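Local coordinates for protein nicotinamide-nucleotide adenylyltransferase NadR family / Ribosylnicotinamide kinase (Lactococcus lactis subsp. cremoris, PDB 6GYE) that binds nicotinamide riboside and probably phosphorylates it, and may also adenylylate the resulting mononucleotide on the way to NAD+, at residues 191-196 with 298-303. Sequence-based numbering, arbitrary orientation.
Sequences TGKTTL and LVIPPI. With SO4 (sulfate ion), chain F.
I300 packs both arms of its side chain against the loop and first turn of helix 193-203; no hydrogen bond crosses between the two segments, and the contact rests on van der Waals packing round this residue. With CG1 anti to its own carbonyl carbon (chi1 -57°), CD1 lies 3.7 Å from K193 CG and also meets L196 CD2 at 3.9 Å. The other arm, CG2, lies against T191 CB at 3.9 Å, while T191 OG1 is taken by the carbonyl of S188.

Polar work is done on the loop's other front, around a sulfate probably left by the crystallisation liquor. O4 accepts the backbone amides of T191 and K193, each N at 2.9 Å; G192 N is shared, with a bond to O1 and a weak one to O4; O3 takes the amide of T194, whose N is 3.0 Å away. K193, its chain bent at chi2 to chi4, curls back so that NZ makes a weak bond to O3 and a salt bridge to D259. Shortening K193 to an alanine would probably leave D259 without its cation and uncover part of I300 CD1.

This anion nest fits a P-loop (Walker A), with the sulfate probably marking a nucleotide phosphate site. I300 belongs to the strand 296-300 region, which pairs in parallel with strands 181-187 and 340-342, while helix 358-370 reaches I300 through R358 and helix 320-333 touches T191 through R320.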
ATOM      1  N   THR A 191      14.471 -24.662  10.181  1.00 81.31           N
ATOM      2  CA  THR A 191      15.547 -23.813  10.681  1.00 80.47           C
ATOM      3  C   THR A 191      15.051 -22.775  11.679  1.00 75.63           C
ATOM      4  O   THR A 191      15.828 -21.903  12.081  1.00 70.94           O
ATOM      5  CB  THR A 191      16.300 -23.125   9.534  1.00 83.87           C
ATOM      6  OG1 THR A 191      15.384 -22.435   8.676  1.00 83.22           O
ATOM      7  CG2 THR A 191      17.045 -24.157   8.712  1.00 87.93           C
ATOM      8  N   GLY A 192      13.779 -22.842  12.078  1.00 70.11           N
ATOM      9  CA  GLY A 192      13.237 -21.911  13.050  1.00 49.91           C
ATOM     10  C   GLY A 192      12.602 -20.657  12.486  1.00 57.41           C
ATOM     11  O   GLY A 192      12.418 -19.695  13.245  1.00 59.35           O
ATOM     12  N   LYS A 193      12.260 -20.631  11.184  1.00 54.13           N
ATOM     13  CA  LYS A 193      11.595 -19.463  10.607  1.00 54.80           C
ATOM     14  C   LYS A 193      10.344 -19.113  11.382  1.00 53.33           C
ATOM     15  O   LYS A 193      10.124 -17.954  11.743  1.00 61.01           O
ATOM     16  CB  LYS A 193      11.212 -19.693   9.138  1.00 53.37           C
ATOM     17  CG  LYS A 193      12.347 -19.780   8.167  1.00 66.39           C
ATOM     18  CD  LYS A 193      12.171 -20.839   7.052  1.00 74.69           C
ATOM     19  CE  LYS A 193      10.806 -20.959   6.391  1.00 68.60           C
ATOM     20  NZ  LYS A 193       9.606 -21.333   7.218  1.00 77.19           N
ATOM     21  N   THR A 194       9.505 -20.110  11.645  1.00 50.66           N
ATOM     22  CA  THR A 194       8.192 -19.814  12.202  1.00 52.70           C
ATOM     23  C   THR A 194       8.324 -19.254  13.608  1.00 52.51           C
ATOM     24  O   THR A 194       7.684 -18.250  13.943  1.00 56.71           O
ATOM     25  CB  THR A 194       7.305 -21.074  12.168  1.00 50.94           C
ATOM     26  OG1 THR A 194       7.104 -21.467  10.804  1.00 52.96           O
ATOM     27  CG2 THR A 194       5.934 -20.812  12.786  1.00 45.46           C
ATOM     28  N   THR A 195       9.188 -19.854  14.430  1.00 48.29           N
ATOM     29  CA  THR A 195       9.430 -19.297  15.752  1.00 45.76           C
ATOM     30  C   THR A 195       9.982 -17.873  15.647  1.00 54.85           C
ATOM     31  O   THR A 195       9.565 -16.987  16.401  1.00 51.47           O
ATOM     32  CB  THR A 195      10.374 -20.215  16.531  1.00 50.23           C
ATOM     33  OG1 THR A 195       9.710 -21.451  16.762  1.00 61.20           O
ATOM     34  CG2 THR A 195      10.718 -19.640  17.880  1.00 44.59           C
ATOM     35  N   LEU A 196      10.882 -17.619  14.684  1.00 45.98           N
ATOM     36  CA  LEU A 196      11.458 -16.282  14.551  1.00 45.63           C
ATOM     37  C   LEU A 196      10.404 -15.251  14.151  1.00 45.24           C
ATOM     38  O   LEU A 196      10.303 -14.180  14.766  1.00 46.57           O
ATOM     39  CB  LEU A 196      12.602 -16.295  13.534  1.00 54.00           C
ATOM     40  CG  LEU A 196      13.307 -14.943  13.363  1.00 55.51           C
ATOM     41  CD1 LEU A 196      13.955 -14.525  14.663  1.00 51.39           C
ATOM     42  CD2 LEU A 196      14.324 -14.965  12.238  1.00 58.15           C
ATOM     43  N   LEU A 298      15.069 -11.134   5.770  1.00 51.76           N
ATOM     44  CA  LEU A 298      15.876 -11.850   6.752  1.00 52.67           C
ATOM     45  C   LEU A 298      16.098 -13.283   6.278  1.00 54.13           C
ATOM     46  O   LEU A 298      15.136 -14.038   6.117  1.00 54.70           O
ATOM     47  CB  LEU A 298      15.184 -11.854   8.117  1.00 47.41           C
ATOM     48  CG  LEU A 298      15.067 -10.473   8.760  1.00 49.61           C
ATOM     49  CD1 LEU A 298      14.193 -10.509   9.977  1.00 43.38           C
ATOM     50  CD2 LEU A 298      16.434  -9.936   9.124  1.00 48.90           C
ATOM     51  N   VAL A 299      17.357 -13.665   6.078  1.00 48.26           N
ATOM     52  CA  VAL A 299      17.698 -14.995   5.589  1.00 53.28           C
ATOM     53  C   VAL A 299      18.303 -15.779   6.742  1.00 61.34           C
ATOM     54  O   VAL A 299      19.286 -15.336   7.346  1.00 58.09           O
ATOM     55  CB  VAL A 299      18.674 -14.929   4.402  1.00 55.75           C
ATOM     56  CG1 VAL A 299      19.148 -16.322   4.026  1.00 54.74           C
ATOM     57  CG2 VAL A 299      18.010 -14.243   3.211  1.00 50.32           C
ATOM     58  N   ILE A 300      17.730 -16.941   7.048  1.00 63.41           N
ATOM     59  CA  ILE A 300      18.289 -17.843   8.053  1.00 64.46           C
ATOM     60  C   ILE A 300      19.220 -18.817   7.331  1.00 66.47           C
ATOM     61  O   ILE A 300      18.735 -19.681   6.584  1.00 71.28           O
ATOM     62  CB  ILE A 300      17.190 -18.587   8.816  1.00 61.50           C
ATOM     63  CG1 ILE A 300      16.228 -17.594   9.475  1.00 52.97           C
ATOM     64  CG2 ILE A 300      17.816 -19.536   9.830  1.00 66.50           C
ATOM     65  CD1 ILE A 300      15.074 -18.272  10.233  1.00 55.57           C
ATOM     66  N   PRO A 301      20.527 -18.745   7.553  1.00 72.59           N
ATOM     67  CA  PRO A 301      21.456 -19.600   6.825  1.00 77.70           C
ATOM     68  C   PRO A 301      21.551 -20.963   7.478  1.00 84.07           C
ATOM     69  O   PRO A 301      21.210 -21.122   8.658  1.00 83.82           O
ATOM     70  CB  PRO A 301      22.781 -18.839   6.935  1.00 76.44           C
ATOM     71  CG  PRO A 301      22.675 -18.189   8.265  1.00 73.76           C
ATOM     72  CD  PRO A 301      21.231 -17.821   8.454  1.00 71.88           C
ATOM     73  N   PRO A 302      21.994 -21.975   6.741  1.00 94.96           N
ATOM     74  CA  PRO A 302      22.109 -23.311   7.334  1.00105.84           C
ATOM     75  C   PRO A 302      23.301 -23.375   8.279  1.00114.36           C
ATOM     76  O   PRO A 302      24.431 -23.072   7.892  1.00119.68           O
ATOM     77  CB  PRO A 302      22.295 -24.217   6.114  1.00109.30           C
ATOM     78  CG  PRO A 302      22.982 -23.323   5.119  1.00107.19           C
ATOM     79  CD  PRO A 302      22.311 -21.982   5.302  1.00 98.60           C
ATOM     80  N   ILE A 303      23.037 -23.719   9.537  1.00120.30           N
ATOM     81  CA  ILE A 303      24.069 -24.194  10.447  1.00133.01           C
ATOM     82  C   ILE A 303      23.515 -25.401  11.190  1.00147.07           C
ATOM     83  O   ILE A 303      22.300 -25.583  11.310  1.00147.38           O
ATOM     84  CB  ILE A 303      24.553 -23.107  11.433  1.00124.41           C
ATOM     85  CG1 ILE A 303      26.002 -23.383  11.859  1.00120.39           C
ATOM     86  CG2 ILE A 303      23.624 -23.019  12.641  1.00118.78           C
ATOM     87  CD1 ILE A 303      26.960 -23.655  10.696  1.00115.14           C
TER
HETATM   88  S   SO4 F 404      10.745 -23.716  10.238  1.00 75.13           S
HETATM   89  O1  SO4 F 404      10.982 -24.213  11.598  1.00 73.73           O
HETATM   90  O2  SO4 F 404      10.305 -24.787   9.354  1.00 82.64           O
HETATM   91  O3  SO4 F 404       9.683 -22.720  10.207  1.00 71.45           O
HETATM   92  O4  SO4 F 404      12.010 -23.171   9.766  1.00 76.23           O